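Local coordinates for Glyoxalase/bleomycin resistance protein/dioxygenase (PDB 2RK9), which is of unknown function but belongs to the glyoxalase/bleomycin resistance/dioxygenase superfamily, whose members are metal-dependent enzymes or drug-binding proteins, at residues 5-10 / 77-82; 117-122 / 129-134. The protein carries 1 engineered substitution. All coordinates share one frame; numbering follows the deposited sequence.

Interaction 1 (5-10 / 77-82)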
loop_
_atom_site.group_PDB
_atom_site.type_symbol
_atom_site.label_atom_id
_atom_site.label_comp_id
_atom_site.label_asym_id
_atom_site.label_seq_id
_atom_site.Cartn_x
_atom_site.Cartn_y
_atom_site.Cartn_z
ATOM N N LEU B 5 -6.845 7.613 10.509
ATOM C CA LEU B 5 -6.063 6.401 10.295
ATOM C C LEU B 5 -5.854 6.219 8.798
ATOM O O LEU B 5 -6.760 6.460 8.007
ATOM C CB LEU B 5 -6.800 5.187 10.849
ATOM C CG LEU B 5 -7.094 5.157 12.349
ATOM C CD1 LEU B 5 -7.864 3.903 12.684
ATOM C CD2 LEU B 5 -5.795 5.190 13.128
ATOM N N ARG B 6 -4.662 5.783 8.416
ATOM C CA ARG B 6 -4.334 5.572 7.012
ATOM C C ARG B 6 -3.293 4.472 6.906
ATOM O O ARG B 6 -2.693 4.066 7.901
ATOM C CB ARG B 6 -3.703 6.832 6.405
ATOM C CG ARG B 6 -4.519 8.100 6.487
ATOM C CD ARG B 6 -5.512 8.175 5.365
ATOM N NE ARG B 6 -6.206 9.462 5.342
ATOM C CZ ARG B 6 -7.134 9.825 6.222
ATOM N NH1 ARG B 6 -7.483 9.002 7.205
ATOM N NH2 ARG B 6 -7.728 11.005 6.105
ATOM N N VAL B 7 -3.096 3.984 5.688
ATOM C CA VAL B 7 -2.050 3.011 5.435
ATOM C C VAL B 7 -1.122 3.767 4.501
ATOM O O VAL B 7 -1.567 4.317 3.497
ATOM C CB VAL B 7 -2.543 1.716 4.732
ATOM C CG1 VAL B 7 -3.289 2.035 3.438
ATOM C CG2 VAL B 7 -1.336 0.831 4.423
ATOM N N VAL B 8 0.154 3.837 4.859
ATOM C CA VAL B 8 1.133 4.528 4.037
ATOM C C VAL B 8 2.169 3.510 3.593
ATOM O O VAL B 8 2.923 2.976 4.398
ATOM C CB VAL B 8 1.841 5.673 4.812
ATOM C CG1 VAL B 8 2.816 6.403 3.888
ATOM C CG2 VAL B 8 0.806 6.658 5.358
ATOM N N PRO B 9 2.190 3.201 2.299
ATOM C CA PRO B 9 3.156 2.230 1.788
ATOM C C PRO B 9 4.564 2.797 1.812
ATOM O O PRO B 9 4.772 3.973 1.525
ATOM C CB PRO B 9 2.682 1.990 0.356
ATOM C CG PRO B 9 1.218 2.318 0.406
ATOM C CD PRO B 9 1.208 3.556 1.261
ATOM N N GLU B 10 5.524 1.963 2.184
ATOM C CA GLU B 10 6.915 2.376 2.166
ATOM C C GLU B 10 7.530 1.490 1.098
ATOM O O GLU B 10 7.441 0.267 1.173
ATOM C CB GLU B 10 7.591 2.142 3.513
ATOM C CG GLU B 10 9.081 2.437 3.478
ATOM C CD GLU B 10 9.701 2.492 4.857
ATOM O OE1 GLU B 10 9.372 1.619 5.683
ATOM O OE2 GLU B 10 10.521 3.407 5.104
ATOM N N PHE B 77 3.836 -1.993 4.446
ATOM C CA PHE B 77 2.622 -1.205 4.639
ATOM C C PHE B 77 2.558 -0.630 6.053
ATOM O O PHE B 77 2.327 -1.370 7.002
ATOM C CB PHE B 77 1.385 -2.081 4.403
ATOM C CG PHE B 77 1.253 -2.586 2.988
ATOM C CD1 PHE B 77 0.830 -1.739 1.967
ATOM C CD2 PHE B 77 1.560 -3.909 2.676
ATOM C CE1 PHE B 77 0.714 -2.199 0.654
ATOM C CE2 PHE B 77 1.449 -4.381 1.364
ATOM C CZ PHE B 77 1.023 -3.517 0.350
ATOM N N GLN B 78 2.783 0.675 6.193
ATOM C CA GLN B 78 2.703 1.308 7.509
ATOM C C GLN B 78 1.218 1.543 7.719
ATOM O O GLN B 78 0.630 2.456 7.140
ATOM C CB GLN B 78 3.464 2.629 7.540
ATOM C CG GLN B 78 3.276 3.389 8.848
ATOM C CD GLN B 78 4.108 4.652 8.910
ATOM O OE1 GLN B 78 5.322 4.599 9.109
ATOM N NE2 GLN B 78 3.460 5.803 8.728
ATOM N N TRP B 79 0.634 0.717 8.579
ATOM C CA TRP B 79 -0.796 0.714 8.835
ATOM C C TRP B 79 -1.214 1.214 10.213
ATOM O O TRP B 79 -0.918 0.571 11.223
ATOM C CB TRP B 79 -1.279 -0.720 8.627
ATOM C CG TRP B 79 -2.751 -0.898 8.593
ATOM C CD1 TRP B 79 -3.616 -0.755 9.632
ATOM C CD2 TRP B 79 -3.536 -1.286 7.460
ATOM N NE1 TRP B 79 -4.901 -1.032 9.220
ATOM C CE2 TRP B 79 -4.878 -1.359 7.889
ATOM C CE3 TRP B 79 -3.235 -1.576 6.121
ATOM C CZ2 TRP B 79 -5.921 -1.711 7.032
ATOM C CZ3 TRP B 79 -4.279 -1.926 5.266
ATOM C CH2 TRP B 79 -5.604 -1.988 5.728
ATOM N N ASP B 80 -1.918 2.346 10.250
ATOM C CA ASP B 80 -2.369 2.919 11.519
ATOM C C ASP B 80 -3.505 2.125 12.140
ATOM O O ASP B 80 -4.493 1.824 11.476
ATOM C CB ASP B 80 -2.848 4.364 11.342
ATOM C CG ASP B 80 -1.775 5.281 10.809
ATOM O OD1 ASP B 80 -0.581 5.049 11.092
ATOM O OD2 ASP B 80 -2.133 6.254 10.113
ATOM N N VAL B 81 -3.356 1.797 13.419
ATOM C CA VAL B 81 -4.376 1.055 14.157
ATOM C C VAL B 81 -4.816 1.870 15.375
ATOM O O VAL B 81 -4.083 2.735 15.847
ATOM C CB VAL B 81 -3.846 -0.312 14.620
ATOM C CG1 VAL B 81 -3.572 -1.204 13.409
ATOM C CG2 VAL B 81 -2.576 -0.121 15.421
ATOM N N ILE B 82 -6.020 1.603 15.867
ATOM C CA ILE B 82 -6.555 2.335 17.016
ATOM C C ILE B 82 -6.038 1.805 18.349
ATOM O O ILE B 82 -5.672 2.581 19.240
ATOM C CB ILE B 82 -8.104 2.261 17.044
ATOM C CG1 ILE B 82 -8.683 2.942 15.805
ATOM C CG2 ILE B 82 -8.643 2.954 18.282
ATOM C CD1 ILE B 82 -10.202 2.908 15.735
#
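R6 and D80 grip each other twice where the antiparallel strands 7-12 and 75-80 begin to part, at the middle of the eight-stranded sheet. In the paired βαβββ modules of the vicinal oxygen chelate fold these are the two first strands, set side by side. D80 N gives its hydrogen to R6 O at 3.0 Å, almost straight at 168°. With CG of D80 held beside its own backbone N (chi1 -60°), the carboxylate swings across so that OD2 accepts R6 N at 3.1 Å, met on the anti side and somewhat out of the carboxylate plane. This brings OD2 and R6 O, two acceptors, close together, but each has an N-H to take up. The guanidinium of R6 turns back on its own segment, where NH1 donates to L5 O at 2.8 Å from above the carbonyl plane.

Further along, V8 and Q78 form the hydrogen-bonded pair: V8 N reaches Q78 O at 2.7 Å, and Q78 N returns to V8 O at 2.9 Å. Q78 O also receives a CA-H contact from V7. Beyond the pair, OE1 of E10 forms a salt bridge with R131 and a hydrogen bond with N76.

On the face carrying V7, P9, F77 and W79, which packs against the second subunit, V7 sets CG2 against W79 CE3, 3.5 Å apart, approaching the indole obliquely. The same methyl touches CB of F77. At the opening end, L5 crosses I82 at about a right angle, its CD1 pressed tightly on I82 CG1 at 3.4 Å.

Interaction 2 (117-122 / 129-134); sequences QKQFMV and LFRFCQ. Engineered in segment 117-122: M121 (natural residue Ile).
V122 and F130 exchange two backbone hydrogen bonds, F130 N to V122 O and V122 N to F130 O, both 2.9 Å; the first is nearly linear at 175°. F120 with F132 and K118 with Q134 repeat the pattern, so six bonds join the segments. F132 N lies 2.9 Å from F120 O, while F120 N is a longer 3.2 Å from F132 O. The same carbonyls take CA-H contacts as well: Q119 CA comes within 3.0 Å of F132 O.

The charged ends find partners beyond the pair, K118 NZ in a salt bridge with E85 and R131 NH2 in one with E10, while Q134 OE1 accepts the backbone N of I84 at the start of helix 84-94. Q119 puts its amide at the guanidinium edge of R131, but as modelled NE2 faces NH1, two donors very close together, which leaves the orientation of this amide doubtful.

Together the segments form the hairpin of strands 115-123 and 129-135, the last two strands of the vicinal oxygen chelate fold. Its face bearing F120, V122 and F132 packs under helix 84-94 and, in part, against the second subunit. F120 and F132 point the same way side by side, ring planes at 42°, with CZ of F120 3.7 Å from CD2 of F132. V122 meets the same side of the F132 ring one carbon further out: its CG1 sits between the backbone N and carbonyl carbon (chi1 67°) and comes in at the ring edge, 3.6 Å from CE2.

On the opposite face, the engineered selenomethionine M121 rests CG on CG of R131 at 3.7 Å. Its SE lies over one guanidinium face, offset toward the rim, and the chain then bends to bring CE against CB of L129.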
loop_
_atom_site.group_PDB
_atom_site.type_symbol
_atom_site.label_atom_id
_atom_site.label_comp_id
_atom_site.label_asym_id
_atom_site.label_seq_id
_atom_site.Cartn_x
_atom_site.Cartn_y
_atom_site.Cartn_z
ATOM N N GLN B 117 5.507 5.959 19.314
ATOM C CA GLN B 117 4.637 5.193 18.439
ATOM C C GLN B 117 4.927 3.709 18.633
ATOM O O GLN B 117 6.066 3.262 18.481
ATOM C CB GLN B 117 4.870 5.586 16.979
ATOM C CG GLN B 117 4.042 4.784 15.992
ATOM C CD GLN B 117 4.285 5.199 14.557
ATOM O OE1 GLN B 117 3.725 6.186 14.079
ATOM N NE2 GLN B 117 5.130 4.447 13.860
ATOM N N LYS B 118 3.903 2.952 19.005
ATOM C CA LYS B 118 4.073 1.521 19.193
ATOM C C LYS B 118 3.868 0.867 17.836
ATOM O O LYS B 118 3.029 1.311 17.057
ATOM C CB LYS B 118 3.041 0.974 20.176
ATOM C CG LYS B 118 3.259 1.377 21.622
ATOM C CD LYS B 118 2.201 0.741 22.510
ATOM C CE LYS B 118 2.442 1.069 23.962
ATOM N NZ LYS B 118 1.466 0.375 24.843
ATOM N N GLN B 119 4.645 -0.172 17.547
ATOM C CA GLN B 119 4.510 -0.881 16.281
ATOM C C GLN B 119 5.063 -2.283 16.344
ATOM O O GLN B 119 5.901 -2.605 17.185
ATOM C CB GLN B 119 5.241 -0.151 15.147
ATOM C CG GLN B 119 6.766 -0.122 15.283
ATOM C CD GLN B 119 7.450 0.716 14.193
ATOM O OE1 GLN B 119 7.228 1.925 14.084
ATOM N NE2 GLN B 119 8.277 0.069 13.383
ATOM N N PHE B 120 4.571 -3.111 15.432
ATOM C CA PHE B 120 5.050 -4.469 15.280
ATOM C C PHE B 120 4.815 -4.811 13.818
ATOM O O PHE B 120 4.025 -4.155 13.144
ATOM C CB PHE B 120 4.342 -5.449 16.234
ATOM C CG PHE B 120 2.965 -5.870 15.811
ATOM C CD1 PHE B 120 2.783 -6.999 15.017
ATOM C CD2 PHE B 120 1.843 -5.192 16.274
ATOM C CE1 PHE B 120 1.500 -7.450 14.693
ATOM C CE2 PHE B 120 0.560 -5.630 15.958
ATOM C CZ PHE B 120 0.389 -6.763 15.167
HETATM N N MSE B 121 5.542 -5.795 13.311
HETATM C CA MSE B 121 5.370 -6.174 11.919
HETATM C C MSE B 121 4.953 -7.617 11.791
HETATM O O MSE B 121 5.384 -8.472 12.561
HETATM C CB MSE B 121 6.662 -5.962 11.133
HETATM C CG MSE B 121 7.017 -4.506 10.891
HETATM SE SE MSE B 121 8.683 -4.324 9.959
HETATM C CE MSE B 121 8.105 -4.943 8.225
ATOM N N VAL B 122 4.111 -7.884 10.804
ATOM C CA VAL B 122 3.646 -9.239 10.568
ATOM C C VAL B 122 3.672 -9.538 9.085
ATOM O O VAL B 122 3.518 -8.647 8.260
ATOM C CB VAL B 122 2.203 -9.447 11.096
ATOM C CG1 VAL B 122 1.219 -8.622 10.294
ATOM C CG2 VAL B 122 1.834 -10.917 11.038
ATOM N N LEU B 129 4.297 -7.700 3.970
ATOM C CA LEU B 129 4.699 -7.212 5.279
ATOM C C LEU B 129 3.894 -5.992 5.695
ATOM O O LEU B 129 3.821 -5.008 4.959
ATOM C CB LEU B 129 6.184 -6.861 5.279
ATOM C CG LEU B 129 7.140 -8.044 5.154
ATOM C CD1 LEU B 129 8.563 -7.515 5.056
ATOM C CD2 LEU B 129 6.989 -8.960 6.369
ATOM N N PHE B 130 3.286 -6.081 6.877
ATOM C CA PHE B 130 2.488 -5.001 7.443
ATOM C C PHE B 130 3.148 -4.512 8.723
ATOM O O PHE B 130 3.505 -5.311 9.593
ATOM C CB PHE B 130 1.076 -5.495 7.787
ATOM C CG PHE B 130 0.139 -5.567 6.610
ATOM C CD1 PHE B 130 -0.933 -4.686 6.509
ATOM C CD2 PHE B 130 0.310 -6.526 5.622
ATOM C CE1 PHE B 130 -1.823 -4.759 5.436
ATOM C CE2 PHE B 130 -0.566 -6.608 4.551
ATOM C CZ PHE B 130 -1.639 -5.724 4.455
ATOM N N ARG B 131 3.318 -3.202 8.837
ATOM C CA ARG B 131 3.889 -2.623 10.043
ATOM C C ARG B 131 2.748 -1.855 10.693
ATOM O O ARG B 131 2.432 -0.737 10.286
ATOM C CB ARG B 131 5.029 -1.659 9.711
ATOM C CG ARG B 131 5.711 -1.081 10.943
ATOM C CD ARG B 131 6.244 0.314 10.672
ATOM N NE ARG B 131 7.164 0.381 9.534
ATOM C CZ ARG B 131 8.475 0.174 9.616
ATOM N NH1 ARG B 131 9.030 -0.122 10.784
ATOM N NH2 ARG B 131 9.238 0.289 8.535
ATOM N N PHE B 132 2.108 -2.469 11.682
ATOM C CA PHE B 132 0.998 -1.823 12.372
ATOM C C PHE B 132 1.557 -0.810 13.357
ATOM O O PHE B 132 2.506 -1.103 14.084
ATOM C CB PHE B 132 0.142 -2.880 13.075
ATOM C CG PHE B 132 -0.627 -3.751 12.123
ATOM C CD1 PHE B 132 -1.671 -3.220 11.375
ATOM C CD2 PHE B 132 -0.274 -5.086 11.932
ATOM C CE1 PHE B 132 -2.355 -4.001 10.450
ATOM C CE2 PHE B 132 -0.955 -5.874 11.006
ATOM C CZ PHE B 132 -1.993 -5.329 10.264
ATOM N N CYS B 133 0.970 0.383 13.367
ATOM C CA CYS B 133 1.439 1.458 14.233
ATOM C C CYS B 133 0.316 2.158 14.974
ATOM O O CYS B 133 -0.778 2.348 14.436
ATOM C CB CYS B 133 2.162 2.531 13.412
ATOM S SG CYS B 133 3.472 1.980 12.320
ATOM N N GLN B 134 0.605 2.563 16.205
ATOM C CA GLN B 134 -0.355 3.308 17.007
ATOM C C GLN B 134 0.398 4.470 17.647
ATOM O O GLN B 134 1.384 4.260 18.346
ATOM C CB GLN B 134 -0.949 2.453 18.121
ATOM C CG GLN B 134 -2.095 3.163 18.834
ATOM C CD GLN B 134 -2.342 2.628 20.225
ATOM O OE1 GLN B 134 -2.440 1.421 20.430
ATOM N NE2 GLN B 134 -2.447 3.532 21.195
#

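Overall arrangement
From the N terminus, strand 7-12 leads into helix 16-26 and strands 30-35, 40-45 and 48-53 before the chain returns as 75-80; interaction 1 closes this long excursion and joins the two halves of the sheet. The chain then passes through helix 84-94 and strand 99-108, and interaction 2 closes only the short turn of the final hairpin. The two contacts therefore follow in series, neither nested nor crossed. In space they are neighbours, their centres about 8 Å apart: strand 75-80 pairs with 129-135, F77 O probably accepting R131 N and C133 O probably accepting V81 N. Both also touch the second subunit.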